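Local coordinates for protein oxidoreductase, 2OG-Fe(II) oxygenase family (Burkholderia pseudomallei, PDB 6N1F) that binds an iron ion and probably acts as a 2-oxoglutarate- and iron-dependent oxidoreductase, at residues 64-73 and 106-114. Numbering follows the deposited sequence.
Sequences RIDALQARLP and NLPHSETIL
I113 reaches across to L68, and aliphatic packing between the two helices carries the middle of this contact. With CG1 beside its backbone N (chi1 -61°) and the chain extended, I113 sends CG1 to within 3.8 Å of L68 CB, while its CD1 also meets the backbone N of Q69. The two methyls of L68 straddle one turn of helix 109-114: CD1 lies 3.7 Å from T112 CG2, and CD2 nears the H109 ring at ND1. L72 CD1 adds an apolar contact, 4.3 Å from I113 CD1, while its CD2 lies against N106 O. Leucine and isoleucine suit this partly buried interface because they fill it with methyls and bring in no polar side-chain group.

Arginine, histidine, asparagine and proline side chains close the more exposed margins. R71 lays its CD over one face of the H109 imidazole, a CH-pi contact 3.8 Å from the ring centroid, and P108 CG covers the opposite face, so the ring is sandwiched; arginine's methylenes can pack on a ring while its charged end stays at the surface. The extended chain of R64 carries its guanidinium to T112, whose CG2 lies over one face, 3.5 Å from NH2. Beyond the helix end, P73 offers ring carbons to the N106 amide, CG 3.2 Å from OD1; N106 ND2 is hydrogen-bonded to R92 O, which ties that amide to strand 88-92.

Underneath, I65 and I113 both touch L222 of strand 218-227, and Q69 OE1 is hydrogen-bonded to R91 NH1. The axes of segments 64-70 and 109-114 approach to 9.4 Å, with 159° between their directions. Such a near-antiparallel helix pair packed against the major beta-sheet is consistent with the double-stranded beta-helix fold of 2OG-Fe(II) oxygenases, here away from the iron site.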
ATOM      1  N   ARG A  64     -16.562  -4.441  -3.377  1.00 27.80           N
ATOM      2  CA  ARG A  64     -16.467  -5.839  -2.976  1.00 36.14           C
ATOM      3  C   ARG A  64     -15.389  -6.031  -1.916  1.00 34.77           C
ATOM      4  O   ARG A  64     -15.627  -6.652  -0.871  1.00 31.01           O
ATOM      5  CB  ARG A  64     -16.188  -6.718  -4.193  1.00 29.15           C
ATOM      6  CG  ARG A  64     -16.312  -8.207  -3.910  1.00 36.65           C
ATOM      7  CD  ARG A  64     -15.959  -9.032  -5.145  1.00 41.09           C
ATOM      8  NE  ARG A  64     -16.152 -10.467  -4.932  1.00 44.88           N
ATOM      9  CZ  ARG A  64     -15.525 -11.414  -5.627  1.00 51.66           C
ATOM     10  NH1 ARG A  64     -14.660 -11.076  -6.577  1.00 55.69           N
ATOM     11  NH2 ARG A  64     -15.750 -12.697  -5.368  1.00 51.27           N
ATOM     12  N   ILE A  65     -14.187  -5.512  -2.176  1.00 32.64           N
ATOM     13  CA  ILE A  65     -13.093  -5.626  -1.213  1.00 31.98           C
ATOM     14  C   ILE A  65     -13.531  -5.113   0.149  1.00 28.18           C
ATOM     15  O   ILE A  65     -13.259  -5.738   1.183  1.00 29.62           O
ATOM     16  CB  ILE A  65     -11.851  -4.872  -1.721  1.00 33.04           C
ATOM     17  CG1 ILE A  65     -11.274  -5.565  -2.954  1.00 33.12           C
ATOM     18  CG2 ILE A  65     -10.813  -4.720  -0.593  1.00 24.89           C
ATOM     19  CD1 ILE A  65     -10.239  -4.722  -3.659  1.00 35.19           C
ATOM     20  N   ASP A  66     -14.254  -3.993   0.165  1.00 31.84           N
ATOM     21  CA  ASP A  66     -14.711  -3.412   1.424  1.00 40.10           C
ATOM     22  C   ASP A  66     -15.661  -4.349   2.164  1.00 43.73           C
ATOM     23  O   ASP A  66     -15.538  -4.530   3.383  1.00 50.84           O
ATOM     24  CB  ASP A  66     -15.383  -2.066   1.166  1.00 47.95           C
ATOM     25  CG  ASP A  66     -14.962  -1.019   2.163  1.00 56.93           C
ATOM     26  OD1 ASP A  66     -14.298  -1.390   3.157  1.00 52.36           O
ATOM     27  OD2 ASP A  66     -15.280   0.171   1.948  1.00 63.05           O
ATOM     28  N   ALA A  67     -16.622  -4.945   1.452  1.00 42.20           N
ATOM     29  CA  ALA A  67     -17.526  -5.897   2.094  1.00 39.08           C
ATOM     30  C   ALA A  67     -16.763  -7.109   2.612  1.00 40.54           C
ATOM     31  O   ALA A  67     -17.066  -7.630   3.690  1.00 47.68           O
ATOM     32  CB  ALA A  67     -18.619  -6.335   1.117  1.00 36.61           C
ATOM     33  N   LEU A  68     -15.759  -7.559   1.866  1.00 40.48           N
ATOM     34  CA  LEU A  68     -15.035  -8.762   2.259  1.00 44.65           C
ATOM     35  C   LEU A  68     -14.137  -8.513   3.464  1.00 43.56           C
ATOM     36  O   LEU A  68     -14.092  -9.336   4.384  1.00 50.33           O
ATOM     37  CB  LEU A  68     -14.217  -9.289   1.082  1.00 43.09           C
ATOM     38  CG  LEU A  68     -14.982  -9.963  -0.056  1.00 37.86           C
ATOM     39  CD1 LEU A  68     -14.060 -10.195  -1.239  1.00 33.63           C
ATOM     40  CD2 LEU A  68     -15.556 -11.276   0.427  1.00 44.36           C
ATOM     41  N   GLN A  69     -13.407  -7.393   3.482  1.00 37.38           N
ATOM     42  CA  GLN A  69     -12.474  -7.174   4.587  1.00 39.83           C
ATOM     43  C   GLN A  69     -13.208  -7.006   5.916  1.00 45.73           C
ATOM     44  O   GLN A  69     -12.689  -7.405   6.970  1.00 43.62           O
ATOM     45  CB  GLN A  69     -11.564  -5.974   4.287  1.00 32.12           C
ATOM     46  CG  GLN A  69     -12.283  -4.671   4.012  1.00 36.60           C
ATOM     47  CD  GLN A  69     -12.571  -3.907   5.280  1.00 38.68           C
ATOM     48  OE1 GLN A  69     -11.851  -4.045   6.270  1.00 35.81           O
ATOM     49  NE2 GLN A  69     -13.636  -3.111   5.269  1.00 42.71           N
ATOM     50  N   ALA A  70     -14.428  -6.463   5.882  1.00 42.12           N
ATOM     51  CA  ALA A  70     -15.226  -6.344   7.097  1.00 46.86           C
ATOM     52  C   ALA A  70     -15.376  -7.687   7.810  1.00 46.96           C
ATOM     53  O   ALA A  70     -15.356  -7.750   9.045  1.00 51.91           O
ATOM     54  CB  ALA A  70     -16.597  -5.756   6.755  1.00 49.60           C
ATOM     55  N   ARG A  71     -15.513  -8.777   7.047  1.00 50.40           N
ATOM     56  CA  ARG A  71     -15.691 -10.116   7.606  1.00 49.65           C
ATOM     57  C   ARG A  71     -14.448 -10.648   8.305  1.00 47.44           C
ATOM     58  O   ARG A  71     -14.535 -11.674   8.984  1.00 50.38           O
ATOM     59  CB  ARG A  71     -16.094 -11.102   6.505  1.00 47.03           C
ATOM     60  CG  ARG A  71     -17.377 -10.748   5.751  1.00 53.14           C
ATOM     61  CD  ARG A  71     -17.921 -11.968   5.018  1.00 59.76           C
ATOM     62  NE  ARG A  71     -19.232 -11.739   4.410  1.00 64.90           N
ATOM     63  CZ  ARG A  71     -20.394 -11.806   5.061  1.00 70.46           C
ATOM     64  NH1 ARG A  71     -20.433 -12.090   6.361  1.00 69.39           N
ATOM     65  NH2 ARG A  71     -21.525 -11.579   4.406  1.00 75.83           N
ATOM     66  N   LEU A  72     -13.308  -9.991   8.152  1.00 41.78           N
ATOM     67  CA  LEU A  72     -12.047 -10.476   8.682  1.00 41.85           C
ATOM     68  C   LEU A  72     -11.919 -10.176  10.173  1.00 44.38           C
ATOM     69  O   LEU A  72     -12.547  -9.246  10.689  1.00 47.07           O
ATOM     70  CB  LEU A  72     -10.890  -9.837   7.921  1.00 39.27           C
ATOM     71  CG  LEU A  72     -10.835 -10.211   6.446  1.00 47.29           C
ATOM     72  CD1 LEU A  72      -9.647  -9.540   5.776  1.00 47.18           C
ATOM     73  CD2 LEU A  72     -10.731 -11.706   6.315  1.00 49.96           C
ATOM     74  N   PRO A  73     -11.117 -10.966  10.891  1.00 45.07           N
ATOM     75  CA  PRO A  73     -10.838 -10.647  12.299  1.00 48.38           C
ATOM     76  C   PRO A  73      -9.889  -9.462  12.437  1.00 47.06           C
ATOM     77  O   PRO A  73      -8.907  -9.323  11.701  1.00 42.43           O
ATOM     78  CB  PRO A  73     -10.202 -11.935  12.836  1.00 48.25           C
ATOM     79  CG  PRO A  73      -9.606 -12.570  11.641  1.00 51.91           C
ATOM     80  CD  PRO A  73     -10.543 -12.267  10.500  1.00 47.19           C
ATOM     81  N   ASN A 106      -6.401 -16.018   7.700  1.00 43.94           N
ATOM     82  CA  ASN A 106      -7.799 -15.581   7.781  1.00 45.53           C
ATOM     83  C   ASN A 106      -8.619 -16.035   6.576  1.00 45.95           C
ATOM     84  O   ASN A 106      -9.464 -15.297   6.070  1.00 45.79           O
ATOM     85  CB  ASN A 106      -7.896 -14.070   7.955  1.00 42.21           C
ATOM     86  CG  ASN A 106      -7.394 -13.631   9.297  1.00 47.82           C
ATOM     87  OD1 ASN A 106      -7.392 -14.419  10.238  1.00 52.17           O
ATOM     88  ND2 ASN A 106      -6.952 -12.383   9.403  1.00 41.95           N
ATOM     89  N   LEU A 107      -8.379 -17.264   6.120  1.00 43.48           N
ATOM     90  CA  LEU A 107      -9.182 -17.843   5.051  1.00 52.12           C
ATOM     91  C   LEU A 107     -10.653 -17.923   5.470  1.00 53.94           C
ATOM     92  O   LEU A 107     -10.967 -17.960   6.662  1.00 53.35           O
ATOM     93  CB  LEU A 107      -8.649 -19.233   4.701  1.00 57.26           C
ATOM     94  CG  LEU A 107      -7.265 -19.245   4.050  1.00 55.98           C
ATOM     95  CD1 LEU A 107      -6.639 -20.629   4.093  1.00 58.91           C
ATOM     96  CD2 LEU A 107      -7.370 -18.752   2.625  1.00 51.56           C
ATOM     97  N   PRO A 108     -11.588 -17.962   4.499  1.00 55.91           N
ATOM     98  CA  PRO A 108     -11.416 -17.975   3.042  1.00 51.10           C
ATOM     99  C   PRO A 108     -11.452 -16.593   2.383  1.00 48.38           C
ATOM    100  O   PRO A 108     -11.011 -16.455   1.244  1.00 47.88           O
ATOM    101  CB  PRO A 108     -12.612 -18.805   2.578  1.00 54.60           C
ATOM    102  CG  PRO A 108     -13.698 -18.373   3.517  1.00 55.04           C
ATOM    103  CD  PRO A 108     -13.011 -18.098   4.860  1.00 52.60           C
ATOM    104  N   HIS A 109     -11.974 -15.582   3.083  1.00 55.00           N
ATOM    105  CA  HIS A 109     -12.204 -14.296   2.432  1.00 49.93           C
ATOM    106  C   HIS A 109     -10.898 -13.592   2.088  1.00 46.43           C
ATOM    107  O   HIS A 109     -10.850 -12.821   1.124  1.00 41.54           O
ATOM    108  CB  HIS A 109     -13.092 -13.422   3.314  1.00 45.45           C
ATOM    109  CG  HIS A 109     -14.392 -14.073   3.672  1.00 52.05           C
ATOM    110  ND1 HIS A 109     -15.335 -14.420   2.727  1.00 57.06           N
ATOM    111  CD2 HIS A 109     -14.892 -14.470   4.865  1.00 57.79           C
ATOM    112  CE1 HIS A 109     -16.365 -14.990   3.326  1.00 58.12           C
ATOM    113  NE2 HIS A 109     -16.124 -15.029   4.624  1.00 58.12           N
ATOM    114  N   SER A 110      -9.829 -13.860   2.838  1.00 39.34           N
ATOM    115  CA  SER A 110      -8.523 -13.314   2.482  1.00 37.85           C
ATOM    116  C   SER A 110      -8.139 -13.677   1.048  1.00 36.34           C
ATOM    117  O   SER A 110      -7.667 -12.828   0.284  1.00 37.03           O
ATOM    118  CB  SER A 110      -7.464 -13.827   3.455  1.00 39.85           C
ATOM    119  OG  SER A 110      -7.251 -15.227   3.289  1.00 41.54           O
ATOM    120  N   GLU A 111      -8.332 -14.944   0.671  1.00 37.54           N
ATOM    121  CA  GLU A 111      -7.925 -15.404  -0.654  1.00 39.05           C
ATOM    122  C   GLU A 111      -8.745 -14.739  -1.749  1.00 36.38           C
ATOM    123  O   GLU A 111      -8.234 -14.455  -2.839  1.00 33.90           O
ATOM    124  CB  GLU A 111      -8.059 -16.925  -0.744  1.00 44.66           C
ATOM    125  N   THR A 112     -10.028 -14.509  -1.487  1.00 44.79           N
ATOM    126  CA  THR A 112     -10.862 -13.826  -2.463  1.00 44.90           C
ATOM    127  C   THR A 112     -10.335 -12.426  -2.733  1.00 38.41           C
ATOM    128  O   THR A 112     -10.233 -12.006  -3.892  1.00 36.56           O
ATOM    129  CB  THR A 112     -12.303 -13.780  -1.963  1.00 52.35           C
ATOM    130  OG1 THR A 112     -12.678 -15.081  -1.504  1.00 56.24           O
ATOM    131  CG2 THR A 112     -13.253 -13.340  -3.075  1.00 50.80           C
ATOM    132  N   ILE A 113      -9.977 -11.693  -1.677  1.00 31.86           N
ATOM    133  CA  ILE A 113      -9.401 -10.365  -1.858  1.00 32.72           C
ATOM    134  C   ILE A 113      -8.105 -10.467  -2.645  1.00 34.17           C
ATOM    135  O   ILE A 113      -7.898  -9.769  -3.647  1.00 28.43           O
ATOM    136  CB  ILE A 113      -9.164  -9.692  -0.494  1.00 28.83           C
ATOM    137  CG1 ILE A 113     -10.481  -9.534   0.262  1.00 31.17           C
ATOM    138  CG2 ILE A 113      -8.429  -8.371  -0.677  1.00 26.85           C
ATOM    139  CD1 ILE A 113     -10.328  -8.799   1.577  1.00 35.94           C
ATOM    140  N   LEU A 114      -7.219 -11.357  -2.193  1.00 33.50           N
ATOM    141  CA  LEU A 114      -5.937 -11.567  -2.849  1.00 34.10           C
ATOM    142  C   LEU A 114      -6.101 -11.947  -4.318  1.00 40.13           C
ATOM    143  O   LEU A 114      -5.280 -11.543  -5.150  1.00 44.95           O
ATOM    144  CB  LEU A 114      -5.175 -12.645  -2.091  1.00 33.48           C
ATOM    145  CG  LEU A 114      -3.674 -12.753  -2.289  1.00 40.51           C
ATOM    146  CD1 LEU A 114      -3.057 -11.393  -2.440  1.00 32.68           C
ATOM    147  CD2 LEU A 114      -3.086 -13.450  -1.080  1.00 47.76           C
TER